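Local coordinates for protein 3-hydroxy-3-methylglutaryl-CoA lyase (Acinetobacter baumannii, PDB 6NDS) that binds a zinc ion and coenzyme A and belongs to the HMGL-like family of TIM-barrel proteins, at residues Ile54-Phe59 with Glu73-Ile78; Ser22-Leu27 with Pro66-Gly71; Gly88-Leu93 with Asn105-Val110. All coordinates share one frame; numbering follows the deposited sequence.

Contact 1 of 3, residues Ile54-Phe59 with Glu73-Ile78; sequences IEAGSF and EVFTGI. With COA (coenzyme A), chain B; EDO (1,2-ethanediol), chain G.
Phe75 of helix 71-77 reaches the strand 54-58 with its ring held between Ala56 on one face and Phe59 on the other. The methyl of Ala56 sits over the first face in a CH-pi contact: Ala56 CB lies 4.0 Å from the centroid of the Phe75 ring, nearest to CZ. On the opposite face, Phe59 brings up the CE2-CZ side of its ring, with Phe59 CZ 3.6 Å from Phe75 CD2. The two phenyl planes are turned 48° against each other with centroids 5.2 Å apart, an oblique pairing. Phe59 gets there by swinging CG anti to its own carbonyl carbon (chi1 -64°), which carries the ring over the Phe75 face. The backbone just after Ala56 comes close as well, Gly57 N approaching Phe75 CE2 at 3.6 Å.

This is the packing of a beta-alpha-beta unit: strand 53-58 leads through helix 71-77 to strand 85-90, and the helix lies over the outer side of the parallel barrel sheet. The helix and strand segments run at 140° to each other, their axes 8.4 Å apart at closest. Val74 adds its CG1 against Ala56 O, and just past the helix Ile78 CD1 reaches Ala56 CB at the longer range of 4.5 Å; both Val74 and Ile78 also pack on Ile43 of helix 36-46. Phe59 faces two ways. While its ring packs on the helix, Phe59 O accepts a nearly straight hydrogen bond from coenzyme A N6A at 3.0 Å.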
loop_
_atom_site.group_PDB
_atom_site.type_symbol
_atom_site.label_atom_id
_atom_site.label_comp_id
_atom_site.label_asym_id
_atom_site.label_seq_id
_atom_site.Cartn_x
_atom_site.Cartn_y
_atom_site.Cartn_z
ATOM N N ILE A 54 -20.241 9.972 -7.517
ATOM C CA ILE A 54 -19.341 10.919 -6.864
ATOM C C ILE A 54 -20.054 11.397 -5.611
ATOM O O ILE A 54 -21.197 11.855 -5.691
ATOM C CB ILE A 54 -18.994 12.122 -7.771
ATOM C CG1 ILE A 54 -18.231 11.661 -9.026
ATOM C CG2 ILE A 54 -18.155 13.167 -6.996
ATOM C CD1 ILE A 54 -18.025 12.758 -10.093
ATOM N N GLU A 55 -19.402 11.271 -4.462
ATOM C CA GLU A 55 -19.970 11.798 -3.222
ATOM C C GLU A 55 -19.535 13.257 -3.147
ATOM O O GLU A 55 -18.381 13.561 -2.821
ATOM C CB GLU A 55 -19.521 10.974 -2.017
ATOM C CG GLU A 55 -20.406 11.196 -0.789
ATOM C CD GLU A 55 -20.225 10.109 0.265
ATOM O OE1 GLU A 55 -19.145 10.070 0.892
ATOM O OE2 GLU A 55 -21.150 9.286 0.450
ATOM N N ALA A 56 -20.465 14.161 -3.473
ATOM C CA ALA A 56 -20.163 15.574 -3.676
ATOM C C ALA A 56 -20.143 16.386 -2.387
ATOM O O ALA A 56 -19.667 17.526 -2.409
ATOM C CB ALA A 56 -21.173 16.202 -4.642
ATOM N N GLY A 57 -20.647 15.855 -1.280
ATOM C CA GLY A 57 -20.610 16.597 -0.034
ATOM C C GLY A 57 -21.449 15.917 1.028
ATOM O O GLY A 57 -21.907 14.779 0.863
ATOM N N SER A 58 -21.634 16.645 2.129
ATOM C CA SER A 58 -22.375 16.167 3.287
ATOM C C SER A 58 -23.393 17.209 3.700
ATOM O O SER A 58 -23.212 18.408 3.462
ATOM C CB SER A 58 -21.463 15.912 4.501
ATOM O OG SER A 58 -20.543 14.889 4.239
ATOM N N PHE A 59 -24.443 16.752 4.371
ATOM C CA PHE A 59 -25.439 17.643 4.956
ATOM C C PHE A 59 -25.456 17.394 6.457
ATOM O O PHE A 59 -26.368 16.770 6.996
ATOM C CB PHE A 59 -26.796 17.438 4.275
ATOM C CG PHE A 59 -26.753 17.816 2.819
ATOM C CD1 PHE A 59 -26.995 19.125 2.432
ATOM C CD2 PHE A 59 -26.393 16.889 1.856
ATOM C CE1 PHE A 59 -26.913 19.495 1.101
ATOM C CE2 PHE A 59 -26.297 17.254 0.518
ATOM C CZ PHE A 59 -26.570 18.565 0.145
ATOM N N GLU A 73 -24.736 24.841 -1.632
ATOM C CA GLU A 73 -24.277 25.615 -2.781
ATOM C C GLU A 73 -23.428 24.762 -3.713
ATOM O O GLU A 73 -23.483 24.939 -4.933
ATOM C CB GLU A 73 -23.516 26.858 -2.314
ATOM C CG GLU A 73 -23.013 27.769 -3.447
ATOM C CD GLU A 73 -24.126 28.297 -4.355
ATOM O OE1 GLU A 73 -25.298 28.337 -3.931
ATOM O OE2 GLU A 73 -23.823 28.685 -5.501
ATOM N N VAL A 74 -22.667 23.811 -3.167
ATOM C CA VAL A 74 -21.908 22.915 -4.037
ATOM C C VAL A 74 -22.853 22.106 -4.919
ATOM O O VAL A 74 -22.671 22.018 -6.145
ATOM C CB VAL A 74 -20.988 22.009 -3.204
ATOM C CG1 VAL A 74 -20.376 20.950 -4.099
ATOM C CG2 VAL A 74 -19.892 22.852 -2.538
ATOM N N PHE A 75 -23.881 21.501 -4.312
ATOM C CA PHE A 75 -24.820 20.695 -5.085
ATOM C C PHE A 75 -25.607 21.542 -6.071
ATOM O O PHE A 75 -25.973 21.049 -7.142
ATOM C CB PHE A 75 -25.780 19.937 -4.162
ATOM C CG PHE A 75 -25.242 18.608 -3.676
ATOM C CD1 PHE A 75 -25.636 17.415 -4.281
ATOM C CD2 PHE A 75 -24.339 18.555 -2.630
ATOM C CE1 PHE A 75 -25.133 16.190 -3.836
ATOM C CE2 PHE A 75 -23.836 17.335 -2.176
ATOM C CZ PHE A 75 -24.232 16.157 -2.778
ATOM N N THR A 76 -25.860 22.814 -5.727
ATOM C CA THR A 76 -26.544 23.749 -6.619
ATOM C C THR A 76 -25.692 24.074 -7.836
ATOM O O THR A 76 -26.211 24.205 -8.954
ATOM C CB THR A 76 -26.868 25.040 -5.852
ATOM O OG1 THR A 76 -27.879 24.779 -4.887
ATOM C CG2 THR A 76 -27.335 26.164 -6.801
ATOM N N GLY A 77 -24.382 24.206 -7.632
ATOM C CA GLY A 77 -23.493 24.808 -8.599
ATOM C C GLY A 77 -22.826 23.865 -9.577
ATOM O O GLY A 77 -22.406 24.312 -10.648
ATOM N N ILE A 78 -22.727 22.572 -9.245
ATOM C CA ILE A 78 -21.996 21.646 -10.104
ATOM C C ILE A 78 -22.771 21.387 -11.393
ATOM O O ILE A 78 -24.001 21.525 -11.462
ATOM C CB ILE A 78 -21.701 20.322 -9.370
ATOM C CG1 ILE A 78 -22.989 19.702 -8.812
ATOM C CG2 ILE A 78 -20.658 20.546 -8.265
ATOM C CD1 ILE A 78 -22.779 18.264 -8.275
HETATM N N1A COA B . -27.268 19.626 9.182
HETATM C C2A COA B . -27.200 20.867 9.685
HETATM N N3A COA B . -27.604 21.320 10.871
HETATM C C4A COA B . -28.131 20.326 11.601
HETATM C C5A COA B . -28.262 19.004 11.232
HETATM C C6A COA B . -27.801 18.644 9.952
HETATM N N6A COA B . -27.875 17.409 9.464
HETATM N N7A COA B . -28.859 18.276 12.253
HETATM C C8A COA B . -29.072 19.154 13.207
HETATM N N9A COA B . -28.650 20.417 12.867
HETATM C C1B COA B . -28.753 21.642 13.665
HETATM C C2B COA B . -30.174 21.990 14.104
HETATM O O2B COA B . -30.966 22.607 13.113
HETATM C C3B COA B . -29.864 22.875 15.308
HETATM O O3B COA B . -29.331 24.126 14.885
HETATM P P3B COA B . -29.461 25.225 16.065
HETATM O O7A COA B . -28.272 25.059 16.995
HETATM O O8A COA B . -30.775 24.928 16.763
HETATM O O9A COA B . -29.474 26.580 15.384
HETATM C C4B COA B . -28.814 21.999 15.970
HETATM O O4B COA B . -28.016 21.502 14.860
HETATM C C5B COA B . -29.439 20.819 16.666
HETATM O O5B COA B . -28.414 20.045 17.305
HETATM P P1A COA B . -28.780 18.533 17.672
HETATM O O1A COA B . -29.949 18.076 16.866
HETATM O O2A COA B . -28.783 18.359 19.155
HETATM O O3A COA B . -27.477 17.836 17.058
HETATM P P2A COA B . -25.953 17.811 17.537
HETATM O O4A COA B . -25.842 16.898 18.713
HETATM O O5A COA B . -25.424 19.203 17.649
HETATM O O6A COA B . -25.280 17.142 16.243
HETATM C CBP COA B . -25.312 15.727 14.320
HETATM C CCP COA B . -25.768 15.862 15.768
HETATM C CDP COA B . -25.624 14.321 13.796
HETATM C CEP COA B . -26.056 16.757 13.463
HETATM C CAP COA B . -23.805 15.992 14.285
HETATM O OAP COA B . -23.169 15.170 15.252
HETATM C C9P COA B . -23.175 15.727 12.927
HETATM O O9P COA B . -23.388 16.481 11.982
HETATM N N8P COA B . -22.390 14.665 12.838
HETATM C C7P COA B . -21.813 14.205 11.582
HETATM C C6P COA B . -20.318 14.401 11.560
HETATM C C5P COA B . -19.688 13.784 10.331
HETATM O O5P COA B . -20.134 14.019 9.209
HETATM N N4P COA B . -18.628 12.992 10.536
HETATM C C3P COA B . -17.792 12.454 9.472
HETATM C C2P COA B . -18.572 11.606 8.498
HETATM S S1P COA B . -19.508 10.301 9.334
HETATM C C1 EDO G . -25.469 25.368 -12.604
HETATM O O1 EDO G . -26.367 24.599 -11.798
HETATM C C2 EDO G . -24.550 24.417 -13.355
HETATM O O2 EDO G . -25.339 23.414 -14.005
#

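Contact 2 of 3, residues Ser22-Leu27 with Pro66-Gly71; sequences SPRDGL and PNLRDG. With ZN (zinc ion), chain H.
Leu68 makes the apolar part of this contact, spreading its two methyls over one side of the helical turn 22-27. Leu68 CD2 approaches Pro23 O at 3.6 Å and Leu27 CB at 4.2 Å. The other methyl, Leu68 CD1, lies 3.8 Å from Arg24 O and also touches Arg24 CG. With CG anti to the carbonyl carbon (chi1 -63°), the leucine brings both branches to bear on the helix.

The polar part is slight. Asn67 ND2 gives Leu27 O a weak, bent hydrogen bond of 3.1 Å, and the same amide nitrogen also bonds Glu30 O.

Charge gathers on the helix itself. Arg24 turns its guanidinium, with NE paired to Glu55, across Asp25 CB, which lies over the centre of one face. Asp25 OD2 binds the zinc ion at 2.1 Å, with His215 and His217 also in the metal site; Asp25 OD1 receives a bond from the zinc-bound water and another from Gly247 N, which should fix the carboxylate's rotation.

Residues 66-71, which lead into helix 71-77, thus pack against helix 22-28, with helix 36-46 packed on Pro23 and Leu27, and Ser58 of strand 53-58 touching both Arg24 and Leu68.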
loop_
_atom_site.group_PDB
_atom_site.type_symbol
_atom_site.label_atom_id
_atom_site.label_comp_id
_atom_site.label_asym_id
_atom_site.label_seq_id
_atom_site.Cartn_x
_atom_site.Cartn_y
_atom_site.Cartn_z
ATOM N N SER A 22 -13.493 11.998 -2.822
ATOM C CA SER A 22 -12.640 13.085 -2.340
ATOM C C SER A 22 -13.389 14.377 -1.996
ATOM O O SER A 22 -12.931 15.062 -1.067
ATOM C CB SER A 22 -11.501 13.411 -3.323
ATOM O OG SER A 22 -11.996 13.890 -4.540
ATOM N N PRO A 23 -14.481 14.772 -2.658
ATOM C CA PRO A 23 -15.125 16.035 -2.270
ATOM C C PRO A 23 -15.758 15.985 -0.905
ATOM O O PRO A 23 -16.060 17.047 -0.354
ATOM C CB PRO A 23 -16.182 16.254 -3.359
ATOM C CG PRO A 23 -15.682 15.434 -4.550
ATOM C CD PRO A 23 -15.094 14.218 -3.882
ATOM N N ARG A 24 -15.995 14.792 -0.359
ATOM C CA ARG A 24 -16.620 14.643 0.951
ATOM C C ARG A 24 -15.587 14.111 1.949
ATOM O O ARG A 24 -15.127 14.859 2.815
ATOM C CB ARG A 24 -17.837 13.721 0.836
ATOM C CG ARG A 24 -18.801 13.726 2.041
ATOM C CD ARG A 24 -18.259 12.943 3.239
ATOM N NE ARG A 24 -18.098 11.513 2.948
ATOM C CZ ARG A 24 -17.541 10.647 3.788
ATOM N NH1 ARG A 24 -17.095 11.062 4.970
ATOM N NH2 ARG A 24 -17.446 9.366 3.457
ATOM N N ASP A 25 -15.199 12.836 1.834
ATOM C CA ASP A 25 -14.240 12.273 2.781
ATOM C C ASP A 25 -12.909 13.001 2.692
ATOM O O ASP A 25 -12.257 13.249 3.713
ATOM C CB ASP A 25 -14.062 10.780 2.497
ATOM C CG ASP A 25 -13.784 9.974 3.742
ATOM O OD1 ASP A 25 -13.270 10.523 4.750
ATOM O OD2 ASP A 25 -14.081 8.763 3.720
ATOM N N GLY A 26 -12.506 13.367 1.475
ATOM C CA GLY A 26 -11.222 14.020 1.299
ATOM C C GLY A 26 -11.168 15.385 1.952
ATOM O O GLY A 26 -10.205 15.719 2.641
ATOM N N LEU A 27 -12.208 16.191 1.757
ATOM C CA LEU A 27 -12.148 17.573 2.201
ATOM C C LEU A 27 -12.601 17.772 3.639
ATOM O O LEU A 27 -12.247 18.790 4.245
ATOM C CB LEU A 27 -12.996 18.451 1.279
ATOM C CG LEU A 27 -12.520 18.479 -0.176
ATOM C CD1 LEU A 27 -13.314 19.523 -0.921
ATOM C CD2 LEU A 27 -11.035 18.781 -0.263
ATOM N N PRO A 66 -17.051 21.910 9.706
ATOM C CA PRO A 66 -17.138 23.227 9.050
ATOM C C PRO A 66 -16.653 23.225 7.616
ATOM O O PRO A 66 -17.127 24.040 6.820
ATOM C CB PRO A 66 -16.272 24.130 9.942
ATOM C CG PRO A 66 -15.488 23.222 10.813
ATOM C CD PRO A 66 -16.284 21.959 10.960
ATOM N N ASN A 67 -15.742 22.317 7.248
ATOM C CA ASN A 67 -15.219 22.304 5.884
ATOM C C ASN A 67 -16.266 21.964 4.830
ATOM O O ASN A 67 -16.052 22.262 3.650
ATOM C CB ASN A 67 -14.079 21.296 5.759
ATOM C CG ASN A 67 -12.752 21.856 6.167
ATOM O OD1 ASN A 67 -12.564 23.077 6.242
ATOM N ND2 ASN A 67 -11.798 20.960 6.411
ATOM N N LEU A 68 -17.375 21.323 5.209
ATOM C CA LEU A 68 -18.399 20.913 4.260
ATOM C C LEU A 68 -19.702 21.694 4.435
ATOM O O LEU A 68 -20.746 21.269 3.930
ATOM C CB LEU A 68 -18.647 19.409 4.386
ATOM C CG LEU A 68 -17.442 18.516 4.047
ATOM C CD1 LEU A 68 -17.865 17.049 4.174
ATOM C CD2 LEU A 68 -16.940 18.818 2.648
ATOM N N ARG A 69 -19.658 22.844 5.121
ATOM C CA ARG A 69 -20.886 23.573 5.437
ATOM C C ARG A 69 -21.515 24.247 4.228
ATOM O O ARG A 69 -22.626 24.781 4.354
ATOM C CB ARG A 69 -20.630 24.629 6.519
ATOM C CG ARG A 69 -19.791 25.812 6.047
ATOM C CD ARG A 69 -19.368 26.680 7.238
ATOM N NE ARG A 69 -20.513 27.174 8.004
ATOM C CZ ARG A 69 -20.430 27.760 9.197
ATOM N NH1 ARG A 69 -19.251 27.919 9.792
ATOM N NH2 ARG A 69 -21.533 28.184 9.804
ATOM N N ASP A 70 -20.843 24.247 3.076
ATOM C CA ASP A 70 -21.388 24.817 1.851
ATOM C C ASP A 70 -22.013 23.759 0.949
ATOM O O ASP A 70 -22.112 23.969 -0.264
ATOM C CB ASP A 70 -20.297 25.578 1.092
ATOM C CG ASP A 70 -19.083 24.714 0.781
ATOM O OD1 ASP A 70 -19.009 23.557 1.257
ATOM O OD2 ASP A 70 -18.187 25.189 0.049
ATOM N N GLY A 71 -22.451 22.627 1.517
ATOM C CA GLY A 71 -22.945 21.536 0.688
ATOM C C GLY A 71 -24.089 21.934 -0.228
ATOM O O GLY A 71 -24.145 21.508 -1.385
HETATM ZN ZN ZN H . -14.312 7.261 5.139
HETATM O O HOH W 1 -13.883 8.770 6.702
#

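Contact 3 of 3, residues Gly88-Leu93 with Asn105-Val110; sequences GLIPNL and NELNLV. With COA (coenzyme A), chain B.
Gly88 pairs with Leu107, Leu89 with Asn108 and Ile90 with Leu109 in parallel register. The tight part is the backbone. Gly88 N bonds Glu106 O at 3.0 Å. Asn108 N returns an almost straight bond to Gly88 O at 2.9 Å, and Ile90 N reaches Asn108 O at 2.8 Å. On the face shared with Leu107 and Leu109, Ile90, in one of its two conformers, lays CG1 against Leu107 CG, and both side chains continue onto Ala96 and Ala99 of helix 93-101. On the other face Leu89 and Val110 cross at about a right angle, CD1 of Leu89 meeting CG2 of Val110 at 3.7 Å. Asn108, on the Leu89 face, has its buried amide satisfied by Thr149, Asn147 and Glu55.

Where strand 85-90 ends, the ladder slackens. The last bond, from Val110 N to Ile90 O, is long and weak, and beyond it water 2 donates to both Pro91 O and Val110 O. Here the first strand turns away and Asn92 faces the ligand: Asn92 OD1 accepts from coenzyme A N6A and Asn92 ND2 donates to N7A, each at 3.0 Å, a pair of bonds to the adenine. With CG set between the backbone N and the carbonyl carbon (chi1 61°), the amide faces the adenine, and OD1 also caps helix 93-101 through Gly95 N. Pro91 CB and CG lie by the ligand's CDP methyl. Neighbouring parallel strands joined by a helix, with ligand-binding residues where a strand gives way to the following loop, are the beta-alpha-beta pattern of the TIM barrel.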
loop_
_atom_site.group_PDB
_atom_site.type_symbol
_atom_site.label_atom_id
_atom_site.label_comp_id
_atom_site.label_asym_id
_atom_site.label_seq_id
_atom_site.Cartn_x
_atom_site.Cartn_y
_atom_site.Cartn_z
ATOM N N GLY A 88 -24.988 12.502 -1.497
ATOM C CA GLY A 88 -24.727 13.306 -0.314
ATOM C C GLY A 88 -24.774 12.471 0.960
ATOM O O GLY A 88 -25.676 11.643 1.125
ATOM N N LEU A 89 -23.811 12.679 1.862
ATOM C CA LEU A 89 -23.778 11.974 3.145
ATOM C C LEU A 89 -24.738 12.629 4.130
ATOM O O LEU A 89 -24.732 13.854 4.297
ATOM C CB LEU A 89 -22.357 11.974 3.721
ATOM C CG LEU A 89 -22.179 11.263 5.076
ATOM C CD1 LEU A 89 -20.806 10.635 5.156
ATOM C CD2 LEU A 89 -22.359 12.215 6.257
ATOM N N ILE A 90 -25.504 11.791 4.830
ATOM C CA ILE A 90 -26.634 12.209 5.658
ATOM C C ILE A 90 -26.537 11.559 7.034
ATOM O O ILE A 90 -26.333 10.338 7.117
ATOM C CB ILE A 90 -27.961 11.834 4.980
ATOM C CG1 ILE A 90 -28.041 12.457 3.584
ATOM C CG2 ILE A 90 -29.135 12.258 5.837
ATOM C CD1 ILE A 90 -27.871 13.954 3.591
ATOM N N PRO A 91 -26.680 12.307 8.142
ATOM C CA PRO A 91 -26.679 11.645 9.451
ATOM C C PRO A 91 -28.055 11.512 10.090
ATOM O O PRO A 91 -28.214 10.717 11.024
ATOM C CB PRO A 91 -25.801 12.580 10.284
ATOM C CG PRO A 91 -26.224 13.955 9.769
ATOM C CD PRO A 91 -26.585 13.773 8.284
ATOM N N ASN A 92 -29.033 12.304 9.643
ATOM C CA ASN A 92 -30.327 12.401 10.317
ATOM C C ASN A 92 -31.350 13.036 9.373
ATOM O O ASN A 92 -31.050 13.365 8.223
ATOM C CB ASN A 92 -30.217 13.194 11.629
ATOM C CG ASN A 92 -29.738 14.636 11.420
ATOM O OD1 ASN A 92 -29.650 15.130 10.294
ATOM N ND2 ASN A 92 -29.422 15.308 12.520
ATOM N N LEU A 93 -32.571 13.224 9.887
ATOM C CA LEU A 93 -33.671 13.687 9.043
ATOM C C LEU A 93 -33.436 15.104 8.528
ATOM O O LEU A 93 -33.708 15.395 7.356
ATOM C CB LEU A 93 -34.989 13.601 9.811
ATOM C CG LEU A 93 -36.208 14.166 9.083
ATOM C CD1 LEU A 93 -36.407 13.444 7.764
ATOM C CD2 LEU A 93 -37.448 14.056 9.955
ATOM N N ASN A 105 -28.770 13.130 -5.773
ATOM C CA ASN A 105 -29.385 11.997 -6.460
ATOM C C ASN A 105 -29.563 10.807 -5.534
ATOM O O ASN A 105 -30.425 9.954 -5.780
ATOM C CB ASN A 105 -28.546 11.532 -7.652
ATOM C CG ASN A 105 -28.350 12.604 -8.714
ATOM O OD1 ASN A 105 -27.273 12.692 -9.310
ATOM N ND2 ASN A 105 -29.390 13.408 -8.979
ATOM N N GLU A 106 -28.727 10.716 -4.508
ATOM C CA GLU A 106 -28.731 9.587 -3.593
ATOM C C GLU A 106 -28.316 10.076 -2.216
ATOM O O GLU A 106 -27.401 10.896 -2.088
ATOM C CB GLU A 106 -27.789 8.489 -4.089
ATOM C CG GLU A 106 -27.750 7.221 -3.247
ATOM C CD GLU A 106 -27.044 6.079 -3.990
ATOM O OE1 GLU A 106 -25.827 5.875 -3.774
ATOM O OE2 GLU A 106 -27.706 5.405 -4.810
ATOM N N LEU A 107 -29.012 9.589 -1.198
ATOM C CA LEU A 107 -28.722 9.922 0.186
ATOM C C LEU A 107 -27.995 8.745 0.823
ATOM O O LEU A 107 -28.542 7.639 0.882
ATOM C CB LEU A 107 -30.014 10.238 0.942
ATOM C CG LEU A 107 -30.544 11.676 0.852
ATOM C CD1 LEU A 107 -30.666 12.185 -0.567
ATOM C CD2 LEU A 107 -31.889 11.759 1.582
ATOM N N ASN A 108 -26.773 8.991 1.291
ATOM C CA ASN A 108 -25.940 7.984 1.952
ATOM C C ASN A 108 -26.092 8.148 3.462
ATOM O O ASN A 108 -25.500 9.048 4.066
ATOM C CB ASN A 108 -24.485 8.124 1.526
ATOM C CG ASN A 108 -23.590 7.117 2.195
ATOM O OD1 ASN A 108 -24.055 6.065 2.638
ATOM N ND2 ASN A 108 -22.291 7.429 2.279
ATOM N N LEU A 109 -26.902 7.276 4.059
ATOM C CA LEU A 109 -27.113 7.267 5.502
ATOM C C LEU A 109 -25.931 6.583 6.174
ATOM O O LEU A 109 -25.436 5.569 5.687
ATOM C CB LEU A 109 -28.399 6.519 5.857
ATOM C CG LEU A 109 -29.650 6.661 4.981
ATOM C CD1 LEU A 109 -30.846 6.002 5.654
ATOM C CD2 LEU A 109 -29.956 8.102 4.688
ATOM N N VAL A 110 -25.477 7.134 7.304
ATOM C CA VAL A 110 -24.284 6.607 7.963
ATOM C C VAL A 110 -24.521 6.441 9.459
ATOM O O VAL A 110 -24.972 7.372 10.132
ATOM C CB VAL A 110 -23.058 7.511 7.727
ATOM C CG1 VAL A 110 -21.832 6.954 8.473
ATOM C CG2 VAL A 110 -22.757 7.636 6.241
HETATM N N1A COA B . -27.268 19.626 9.182
HETATM C C2A COA B . -27.200 20.867 9.685
HETATM N N3A COA B . -27.604 21.320 10.871
HETATM C C4A COA B . -28.131 20.326 11.601
HETATM C C5A COA B . -28.262 19.004 11.232
HETATM C C6A COA B . -27.801 18.644 9.952
HETATM N N6A COA B . -27.875 17.409 9.464
HETATM N N7A COA B . -28.859 18.276 12.253
HETATM C C8A COA B . -29.072 19.154 13.207
HETATM N N9A COA B . -28.650 20.417 12.867
HETATM C C1B COA B . -28.753 21.642 13.665
HETATM C C2B COA B . -30.174 21.990 14.104
HETATM O O2B COA B . -30.966 22.607 13.113
HETATM C C3B COA B . -29.864 22.875 15.308
HETATM O O3B COA B . -29.331 24.126 14.885
HETATM P P3B COA B . -29.461 25.225 16.065
HETATM O O7A COA B . -28.272 25.059 16.995
HETATM O O8A COA B . -30.775 24.928 16.763
HETATM O O9A COA B . -29.474 26.580 15.384
HETATM C C4B COA B . -28.814 21.999 15.970
HETATM O O4B COA B . -28.016 21.502 14.860
HETATM C C5B COA B . -29.439 20.819 16.666
HETATM O O5B COA B . -28.414 20.045 17.305
HETATM P P1A COA B . -28.780 18.533 17.672
HETATM O O1A COA B . -29.949 18.076 16.866
HETATM O O2A COA B . -28.783 18.359 19.155
HETATM O O3A COA B . -27.477 17.836 17.058
HETATM P P2A COA B . -25.953 17.811 17.537
HETATM O O4A COA B . -25.842 16.898 18.713
HETATM O O5A COA B . -25.424 19.203 17.649
HETATM O O6A COA B . -25.280 17.142 16.243
HETATM C CBP COA B . -25.312 15.727 14.320
HETATM C CCP COA B . -25.768 15.862 15.768
HETATM C CDP COA B . -25.624 14.321 13.796
HETATM C CEP COA B . -26.056 16.757 13.463
HETATM C CAP COA B . -23.805 15.992 14.285
HETATM O OAP COA B . -23.169 15.170 15.252
HETATM C C9P COA B . -23.175 15.727 12.927
HETATM O O9P COA B . -23.388 16.481 11.982
HETATM N N8P COA B . -22.390 14.665 12.838
HETATM C C7P COA B . -21.813 14.205 11.582
HETATM C C6P COA B . -20.318 14.401 11.560
HETATM C C5P COA B . -19.688 13.784 10.331
HETATM O O5P COA B . -20.134 14.019 9.209
HETATM N N4P COA B . -18.628 12.992 10.536
HETATM C C3P COA B . -17.792 12.454 9.472
HETATM C C2P COA B . -18.572 11.606 8.498
HETATM S S1P COA B . -19.508 10.301 9.334
HETATM O O HOH W 2 -26.444 8.452 12.198
#

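How the contacts relate
Contacts 1 and 3 belong to successive beta-alpha-beta units that share strand 85-90, which neighbours strand 53-58 in the sheet: Phe59 N lies 2.9 Å from Leu89 O, a probable hydrogen bond, and the contact centres are about 12 Å apart. Contact 2 packs on the strand side of contact 1, with centres about 9 Å apart, tied by the 2.7 Å salt bridge from Arg24 NE to Glu55 OE1. Glu55 then joins all three, since Glu55 OE2 lies 2.8 Å from Asn108 ND2. Arg24 CZ also packs on Leu89 CD1 at 3.5 Å. Contacts 1 and 3 both hold the adenine amino group of coenzyme A, whereas contact 2 supplies Asp25 to the zinc ion and Arg24 to the coenzyme A pocket.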